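Local coordinates for 2-keto-3-deoxy-D-arabinonate dehydratase (Sulfolobus solfataricus, PDB 2Q1A), which dehydrates 2-keto-3-deoxy-D-arabinonate to 2,5-dioxopentanoate as a metal-dependent lyase of a pentose oxidation pathway, at residues G80-M85 with N227-K232; A132-S137 with K182-C187. All blocks are in the same frame, centred on the assembly; numbering follows the deposited sequence.

Contact 1: G80-M85 with N227-K232. With 2KT (2-ketobutyric acid), chain C.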
ATOM      1  N   GLY A  80      13.087  34.674 -11.587  1.00 48.31           N
ATOM      2  CA  GLY A  80      13.154  36.057 -11.129  1.00 50.11           C
ATOM      3  C   GLY A  80      13.536  37.062 -12.196  1.00 51.29           C
ATOM      4  O   GLY A  80      14.310  36.752 -13.100  1.00 51.29           O
ATOM      5  N   ILE A  81      12.979  38.268 -12.072  1.00 52.67           N
ATOM      6  CA  ILE A  81      13.334  39.426 -12.909  1.00 54.10           C
ATOM      7  C   ILE A  81      13.168  39.143 -14.412  1.00 55.35           C
ATOM      8  O   ILE A  81      14.126  39.218 -15.184  1.00 55.36           O
ATOM      9  CB  ILE A  81      14.766  39.973 -12.568  1.00 53.92           C
ATOM     10  CG1 ILE A  81      15.045  39.942 -11.053  1.00 53.65           C
ATOM     11  CG2 ILE A  81      14.983  41.377 -13.139  1.00 54.17           C
ATOM     12  CD1 ILE A  81      14.103  40.786 -10.197  1.00 53.57           C
ATOM     13  N   SER A  82      11.942  38.815 -14.813  1.00 57.09           N
ATOM     14  CA  SER A  82      11.648  38.445 -16.199  1.00 58.83           C
ATOM     15  C   SER A  82      10.851  39.512 -16.965  1.00 60.36           C
ATOM     16  O   SER A  82      10.426  39.286 -18.102  1.00 60.28           O
ATOM     17  CB  SER A  82      10.930  37.091 -16.241  1.00 58.75           C
ATOM     18  OG  SER A  82       9.749  37.104 -15.459  1.00 58.19           O
ATOM     19  N   TYR A  83      10.662  40.671 -16.339  1.00 62.48           N
ATOM     20  CA  TYR A  83       9.971  41.800 -16.965  1.00 64.74           C
ATOM     21  C   TYR A  83      10.859  43.042 -16.985  1.00 66.61           C
ATOM     22  O   TYR A  83      11.756  43.179 -16.148  1.00 66.77           O
ATOM     23  CB  TYR A  83       8.663  42.106 -16.233  1.00 64.39           C
ATOM     24  CG  TYR A  83       7.552  41.111 -16.484  1.00 64.26           C
ATOM     25  CD1 TYR A  83       7.449  39.945 -15.723  1.00 63.97           C
ATOM     26  CD2 TYR A  83       6.593  41.339 -17.475  1.00 64.08           C
ATOM     27  CE1 TYR A  83       6.426  39.031 -15.943  1.00 63.94           C
ATOM     28  CE2 TYR A  83       5.559  40.432 -17.699  1.00 63.72           C
ATOM     29  CZ  TYR A  83       5.484  39.281 -16.931  1.00 63.97           C
ATOM     30  OH  TYR A  83       4.469  38.375 -17.146  1.00 63.98           O
ATOM     31  N   GLU A  84      10.598  43.947 -17.931  1.00 69.04           N
ATOM     32  CA  GLU A  84      11.407  45.161 -18.105  1.00 71.58           C
ATOM     33  C   GLU A  84      11.543  45.988 -16.828  1.00 73.01           C
ATOM     34  O   GLU A  84      12.652  46.387 -16.461  1.00 73.32           O
ATOM     35  CB  GLU A  84      10.866  46.037 -19.243  1.00 71.50           C
ATOM     36  CG  GLU A  84      10.984  45.398 -20.625  1.00 72.21           C
ATOM     37  CD  GLU A  84      10.961  46.401 -21.776  1.00 72.36           C
ATOM     38  OE1 GLU A  84      10.469  47.538 -21.590  1.00 73.46           O
ATOM     39  OE2 GLU A  84      11.438  46.039 -22.877  1.00 73.31           O
ATOM     40  N   MET A  85      10.418  46.225 -16.153  1.00 74.95           N
ATOM     41  CA  MET A  85      10.389  47.068 -14.953  1.00 76.86           C
ATOM     42  C   MET A  85      11.056  46.416 -13.742  1.00 77.91           C
ATOM     43  O   MET A  85      11.447  47.106 -12.793  1.00 78.11           O
ATOM     44  CB  MET A  85       8.952  47.510 -14.612  1.00 76.99           C
ATOM     45  CG  MET A  85       7.992  46.402 -14.141  1.00 78.05           C
ATOM     46  SD  MET A  85       8.328  45.687 -12.503  1.00 80.34           S
ATOM     47  CE  MET A  85       8.319  47.131 -11.428  1.00 80.02           C
ATOM     48  N   ASN A 227       2.705  40.204 -22.801  1.00 53.16           N
ATOM     49  CA  ASN A 227       3.500  40.676 -23.937  1.00 53.36           C
ATOM     50  C   ASN A 227       4.673  41.564 -23.499  1.00 53.66           C
ATOM     51  O   ASN A 227       5.481  41.989 -24.321  1.00 53.69           O
ATOM     52  CB  ASN A 227       2.621  41.373 -24.988  1.00 53.22           C
ATOM     53  CG  ASN A 227       1.842  42.560 -24.428  1.00 53.09           C
ATOM     54  OD1 ASN A 227       2.313  43.286 -23.548  1.00 52.62           O
ATOM     55  ND2 ASN A 227       0.640  42.764 -24.953  1.00 52.66           N
ATOM     56  N   LYS A 228       4.761  41.825 -22.197  1.00 54.08           N
ATOM     57  CA  LYS A 228       5.844  42.628 -21.635  1.00 54.81           C
ATOM     58  C   LYS A 228       6.955  41.772 -21.014  1.00 54.76           C
ATOM     59  O   LYS A 228       7.965  42.305 -20.547  1.00 54.88           O
ATOM     60  CB  LYS A 228       5.294  43.635 -20.617  1.00 54.71           C
ATOM     61  CG  LYS A 228       4.375  44.692 -21.230  1.00 55.52           C
ATOM     62  CD  LYS A 228       3.848  45.657 -20.171  1.00 55.84           C
ATOM     63  CE  LYS A 228       2.447  46.168 -20.521  1.00 57.38           C
ATOM     64  NZ  LYS A 228       1.783  46.839 -19.354  1.00 57.51           N
ATOM     65  N   MET A 229       6.765  40.452 -21.026  1.00 54.84           N
ATOM     66  CA  MET A 229       7.761  39.505 -20.518  1.00 54.78           C
ATOM     67  C   MET A 229       8.944  39.433 -21.483  1.00 54.89           C
ATOM     68  O   MET A 229       8.768  39.103 -22.657  1.00 54.79           O
ATOM     69  CB  MET A 229       7.131  38.116 -20.337  1.00 54.76           C
ATOM     70  CG  MET A 229       7.815  37.231 -19.292  1.00 54.52           C
ATOM     71  SD  MET A 229       7.299  35.495 -19.333  1.00 54.42           S
ATOM     72  CE  MET A 229       5.611  35.593 -18.749  1.00 53.27           C
ATOM     73  N   ARG A 230      10.140  39.753 -20.989  1.00 55.11           N
ATOM     74  CA  ARG A 230      11.343  39.805 -21.837  1.00 55.43           C
ATOM     75  C   ARG A 230      12.186  38.525 -21.826  1.00 55.14           C
ATOM     76  O   ARG A 230      12.988  38.296 -22.731  1.00 55.18           O
ATOM     77  CB  ARG A 230      12.219  41.012 -21.477  1.00 55.73           C
ATOM     78  CG  ARG A 230      11.576  42.384 -21.714  1.00 57.25           C
ATOM     79  CD  ARG A 230      11.425  42.752 -23.193  1.00 59.93           C
ATOM     80  NE  ARG A 230      10.145  42.304 -23.742  1.00 62.37           N
ATOM     81  CZ  ARG A 230       9.704  42.564 -24.973  1.00 63.88           C
ATOM     82  NH1 ARG A 230      10.433  43.287 -25.824  1.00 64.37           N
ATOM     83  NH2 ARG A 230       8.521  42.098 -25.357  1.00 64.32           N
ATOM     84  N   ARG A 231      12.011  37.704 -20.796  1.00 54.84           N
ATOM     85  CA  ARG A 231      12.688  36.416 -20.705  1.00 54.48           C
ATOM     86  C   ARG A 231      11.665  35.313 -20.969  1.00 54.40           C
ATOM     87  O   ARG A 231      10.767  35.084 -20.153  1.00 54.57           O
ATOM     88  CB  ARG A 231      13.319  36.257 -19.317  1.00 54.33           C
ATOM     89  CG  ARG A 231      14.136  34.988 -19.123  1.00 53.80           C
ATOM     90  CD  ARG A 231      15.560  35.146 -19.622  1.00 52.24           C
ATOM     91  NE  ARG A 231      16.346  36.017 -18.753  1.00 50.78           N
ATOM     92  CZ  ARG A 231      17.673  36.030 -18.705  1.00 49.59           C
ATOM     93  NH1 ARG A 231      18.293  36.863 -17.881  1.00 48.23           N
ATOM     94  NH2 ARG A 231      18.379  35.205 -19.475  1.00 49.45           N
ATOM     95  N   LYS A 232      11.788  34.640 -22.111  1.00 54.16           N
ATOM     96  CA  LYS A 232      10.801  33.626 -22.495  1.00 54.13           C
ATOM     97  C   LYS A 232      10.798  32.403 -21.572  1.00 53.67           C
ATOM     98  O   LYS A 232      11.808  32.091 -20.932  1.00 53.73           O
ATOM     99  CB  LYS A 232      10.908  33.242 -23.981  1.00 54.37           C
ATOM    100  CG  LYS A 232      12.320  33.031 -24.526  1.00 55.80           C
ATOM    101  CD  LYS A 232      12.405  33.420 -26.013  1.00 57.80           C
ATOM    102  CE  LYS A 232      11.501  32.548 -26.895  1.00 58.76           C
ATOM    103  NZ  LYS A 232      11.301  33.139 -28.250  1.00 59.58           N
TER
HETATM  104  C4  2KT C 295      12.664  37.391  -7.013  1.00 32.91           C
HETATM  105  C3  2KT C 295      12.184  37.774  -8.147  1.00 33.61           C
HETATM  106  C2  2KT C 295      10.988  37.396  -8.361  1.00 33.46           C
HETATM  107  O3  2KT C 295      10.407  36.632  -7.586  1.00 33.80           O
HETATM  108  C   2KT C 295      10.333  37.828  -9.447  1.00 33.19           C
HETATM  109  OXT 2KT C 295      10.892  38.602 -10.257  1.00 33.38           O
HETATM  110  O   2KT C 295       9.152  37.446  -9.638  1.00 33.19           O
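The substrate-binding loop that follows strand 76-80 packs through Ser82, Tyr83 and Glu84 against Met229, Arg230 and Arg231, in the loop leading to helix 233-241. At its pocket end, Ile81 N makes a nearly straight hydrogen bond (174°) to the carboxylate oxygen OXT of 2-ketobutyric acid, 2.8 Å away. One residue on, the backbones are joined by Arg230 N donating to Ser82 O at 2.9 Å, while Ser82 OG turns to Thr254 O. Met229 lies across one face of the Tyr83 ring: its CA stands 4.1 Å from the ring centroid in a CH-pi contact. With CG anti to the backbone N (chi1 -155°), Met229 runs over the rim of that face, and the bend at chi3 brings CE to 3.4 Å from Tyr83 OH; SD sits obliquely, 5.4 Å from the centroid, a Met-aromatic contact. A leucine in place of Tyr83 would probably leave Met229 CA without its aromatic face and open a gap beside Met229. Toward solvent, Glu84 CG touches Arg230 CG at 3.3 Å; Glu84 OE2 lies 4.0 Å from Arg230 NE and well out of the guanidinium plane, so any attraction is probably only between charges. Arg231 lays CB against Ser82 CB and sends its guanidinium to Glu235. These contacts back a ligand-binding loop in the active site of an FAH-family enzyme.

Contact 2: A132-S137 with K182-C187. With 2KT (2-ketobutyric acid), chain C.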
ATOM      1  N   ALA A 132       0.077  33.185   3.899  1.00 32.00           N
ATOM      2  CA  ALA A 132       0.613  33.615   5.182  1.00 32.50           C
ATOM      3  C   ALA A 132       1.727  34.641   5.080  1.00 33.08           C
ATOM      4  O   ALA A 132       2.463  34.695   4.094  1.00 33.03           O
ATOM      5  CB  ALA A 132       1.051  32.418   6.017  1.00 32.51           C
ATOM      6  N   VAL A 133       1.804  35.467   6.119  1.00 33.74           N
ATOM      7  CA  VAL A 133       2.808  36.503   6.271  1.00 34.12           C
ATOM      8  C   VAL A 133       3.646  36.049   7.449  1.00 34.74           C
ATOM      9  O   VAL A 133       3.094  35.758   8.517  1.00 34.89           O
ATOM     10  CB  VAL A 133       2.147  37.885   6.585  1.00 34.04           C
ATOM     11  CG1 VAL A 133       3.186  38.935   6.950  1.00 33.51           C
ATOM     12  CG2 VAL A 133       1.311  38.358   5.411  1.00 33.53           C
ATOM     13  N   ARG A 134       4.962  35.967   7.253  1.00 35.52           N
ATOM     14  CA  ARG A 134       5.884  35.539   8.310  1.00 36.22           C
ATOM     15  C   ARG A 134       5.732  36.387   9.577  1.00 36.65           C
ATOM     16  O   ARG A 134       5.465  37.589   9.502  1.00 36.50           O
ATOM     17  CB  ARG A 134       7.333  35.602   7.817  1.00 36.19           C
ATOM     18  CG  ARG A 134       7.773  34.439   6.926  1.00 36.30           C
ATOM     19  CD  ARG A 134       9.263  34.572   6.571  1.00 36.52           C
ATOM     20  NE  ARG A 134      10.090  34.490   7.772  1.00 36.99           N
ATOM     21  CZ  ARG A 134      10.918  33.491   8.061  1.00 37.46           C
ATOM     22  NH1 ARG A 134      11.083  32.478   7.211  1.00 36.79           N
ATOM     23  NH2 ARG A 134      11.601  33.519   9.202  1.00 37.27           N
ATOM     24  N   SER A 135       5.912  35.754  10.732  1.00 37.33           N
ATOM     25  CA  SER A 135       5.801  36.433  12.020  1.00 38.15           C
ATOM     26  C   SER A 135       6.788  37.601  12.162  1.00 38.51           C
ATOM     27  O   SER A 135       6.483  38.611  12.811  1.00 38.82           O
ATOM     28  CB  SER A 135       6.005  35.436  13.163  1.00 38.10           C
ATOM     29  OG  SER A 135       7.385  35.197  13.382  1.00 39.03           O
ATOM     30  N   ASP A 136       7.963  37.448  11.551  1.00 38.76           N
ATOM     31  CA  ASP A 136       9.032  38.445  11.615  1.00 38.70           C
ATOM     32  C   ASP A 136       9.166  39.257  10.332  1.00 39.01           C
ATOM     33  O   ASP A 136      10.240  39.765  10.030  1.00 39.31           O
ATOM     34  CB  ASP A 136      10.373  37.779  11.960  1.00 38.54           C
ATOM     35  CG  ASP A 136      10.762  36.650  10.984  1.00 38.57           C
ATOM     36  OD1 ASP A 136      10.089  36.431   9.946  1.00 37.44           O
ATOM     37  OD2 ASP A 136      11.764  35.966  11.274  1.00 39.08           O
ATOM     38  N   SER A 137       8.085  39.378   9.572  1.00 39.46           N
ATOM     39  CA  SER A 137       8.102  40.242   8.391  1.00 40.15           C
ATOM     40  C   SER A 137       7.238  41.485   8.601  1.00 40.80           C
ATOM     41  O   SER A 137       6.096  41.390   9.067  1.00 41.12           O
ATOM     42  CB  SER A 137       7.649  39.485   7.146  1.00 39.82           C
ATOM     43  OG  SER A 137       7.581  40.353   6.031  1.00 39.57           O
ATOM     44  N   LYS A 182      11.144  33.483   1.055  1.00 32.59           N
ATOM     45  CA  LYS A 182      10.363  32.822  -0.000  1.00 31.68           C
ATOM     46  C   LYS A 182       9.719  31.480   0.376  1.00 31.40           C
ATOM     47  O   LYS A 182       8.711  31.093  -0.219  1.00 31.37           O
ATOM     48  CB  LYS A 182      11.226  32.639  -1.256  1.00 31.79           C
ATOM     49  CG  LYS A 182      11.572  33.925  -2.007  1.00 30.90           C
ATOM     50  CD  LYS A 182      10.562  34.245  -3.083  1.00 30.04           C
ATOM     51  CE  LYS A 182      10.871  35.576  -3.748  1.00 30.30           C
ATOM     52  NZ  LYS A 182       9.905  35.908  -4.848  1.00 30.28           N
ATOM     53  N   ILE A 183      10.294  30.782   1.358  1.00 31.09           N
ATOM     54  CA  ILE A 183       9.957  29.377   1.643  1.00 30.70           C
ATOM     55  C   ILE A 183       9.503  29.202   3.083  1.00 30.41           C
ATOM     56  O   ILE A 183      10.309  29.300   4.014  1.00 30.22           O
ATOM     57  CB  ILE A 183      11.178  28.407   1.400  1.00 30.96           C
ATOM     58  CG1 ILE A 183      11.857  28.671   0.050  1.00 30.74           C
ATOM     59  CG2 ILE A 183      10.749  26.943   1.504  1.00 30.37           C
ATOM     60  CD1 ILE A 183      13.269  28.085  -0.060  1.00 30.83           C
ATOM     61  N   TYR A 184       8.214  28.918   3.252  1.00 30.08           N
ATOM     62  CA  TYR A 184       7.595  28.762   4.569  1.00 29.96           C
ATOM     63  C   TYR A 184       6.143  28.310   4.405  1.00 29.80           C
ATOM     64  O   TYR A 184       5.613  28.296   3.287  1.00 29.85           O
ATOM     65  CB  TYR A 184       7.673  30.074   5.376  1.00 30.12           C
ATOM     66  CG  TYR A 184       7.022  31.281   4.719  1.00 30.08           C
ATOM     67  CD1 TYR A 184       5.709  31.641   5.033  1.00 30.55           C
ATOM     68  CD2 TYR A 184       7.723  32.079   3.809  1.00 29.50           C
ATOM     69  CE1 TYR A 184       5.097  32.757   4.447  1.00 30.07           C
ATOM     70  CE2 TYR A 184       7.123  33.202   3.215  1.00 30.11           C
ATOM     71  CZ  TYR A 184       5.802  33.530   3.541  1.00 30.37           C
ATOM     72  OH  TYR A 184       5.181  34.626   2.968  1.00 30.39           O
ATOM     73  N   ALA A 185       5.504  27.939   5.511  1.00 29.44           N
ATOM     74  CA  ALA A 185       4.095  27.526   5.482  1.00 29.60           C
ATOM     75  C   ALA A 185       3.188  28.625   4.922  1.00 29.53           C
ATOM     76  O   ALA A 185       3.076  29.710   5.495  1.00 29.49           O
ATOM     77  CB  ALA A 185       3.627  27.082   6.869  1.00 29.36           C
ATOM     78  N   GLY A 186       2.566  28.343   3.782  1.00 29.55           N
ATOM     79  CA  GLY A 186       1.647  29.287   3.161  1.00 29.65           C
ATOM     80  C   GLY A 186       2.325  30.361   2.331  1.00 29.94           C
ATOM     81  O   GLY A 186       1.729  31.418   2.081  1.00 29.81           O
ATOM     82  N   CYS A 187       3.557  30.082   1.884  1.00 29.74           N
ATOM     83  CA  CYS A 187       4.343  31.023   1.082  1.00 29.66           C
ATOM     84  C   CYS A 187       3.930  31.033  -0.377  1.00 29.48           C
ATOM     85  O   CYS A 187       4.499  31.778  -1.178  1.00 29.34           O
ATOM     86  CB  CYS A 187       5.835  30.685   1.163  1.00 30.02           C
ATOM     87  SG  CYS A 187       6.313  29.123   0.353  1.00 31.40           S
TER
HETATM   88  C4  2KT C 295      12.664  37.391  -7.013  1.00 32.91           C
HETATM   89  C3  2KT C 295      12.184  37.774  -8.147  1.00 33.61           C
HETATM   90  C2  2KT C 295      10.988  37.396  -8.361  1.00 33.46           C
HETATM   91  O3  2KT C 295      10.407  36.632  -7.586  1.00 33.80           O
HETATM   92  C   2KT C 295      10.333  37.828  -9.447  1.00 33.19           C
HETATM   93  OXT 2KT C 295      10.892  38.602 -10.257  1.00 33.38           O
HETATM   94  O   2KT C 295       9.152  37.446  -9.638  1.00 33.19           O
HETATM   95  O   HOH W   1       6.318  36.714   4.864  1.00 25.46           O
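Tyr184 OH is gripped twice: it donates to Ala132 O at 2.9 Å and accepts from a water 3.0 Å away. That water in turn takes the N-H of Arg134, at 2.8 Å from Arg134 N, so a single phenol serves the end of strand 131-133 both directly and through solvent. Ala132 O lies at the edge of the ring, near its plane, and the ring is sandwiched between aliphatic groups. Arg134 CG stands over its centre, 3.7 Å from the centroid and only 3° off the normal, a CH-pi contact, whereas Cys187 CB covers the opposite face. Tyr184 CG sits between its own backbone N and carbonyl carbon (chi1 58°), an orientation that turns the ring back over Cys187. Beyond CG the Arg134 chain bends, and its guanidinium, steeply inclined to the ring, takes Asp136 side-on through NE and NH2. NE to Asp136 OD1 is 2.9 Å, the oxygen lying in the guanidinium plane and using its syn lone pair; Arg112 and Arg242 of a neighbouring subunit add further salt bridges to Asp136. A type II turn from Tyr184 to Cys187 brings Gly186 O to Ala132 N at 3.0 Å, and Gly186, at positive phi, sits where a CB would crowd Ala132 CB. Lys182 starts away from the strand, and its NZ donates to the keto oxygen O3 of 2-ketobutyric acid at 2.9 Å; Asp164 and Ser166 also bond NZ and are likely to help position it. The bonds of Tyr184 OH and Gly186 O to strand 131-133 are likely to hold the chain just after the substrate-binding Lys182, while the Arg134-Asp136 pair of the other segment meets arginines of a neighbouring subunit.

Overall arrangement
Along the chain the segments run 80-85, 132-137, 182-187, 227-232, so contact 2 falls wholly within the interval spanned by contact 1. Their centres are 25 Å apart and their nearest atoms about 7 Å apart, without touching; both contacts touch 2-ketobutyric acid, which is hydrogen-bonded by Ile81 N, Lys182 NZ and Thr256 N. Contact 2 includes part of strand 131-133, at one edge of a mixed sheet within this chain, whereas the loop holding segment 227-232 of contact 1 leaves the opposite edge strand, 217-225. Contact 2 meets a neighbouring subunit, whereas no other chain of the tetramer touches contact 1. The active site is thus assembled from distant parts of the sequence.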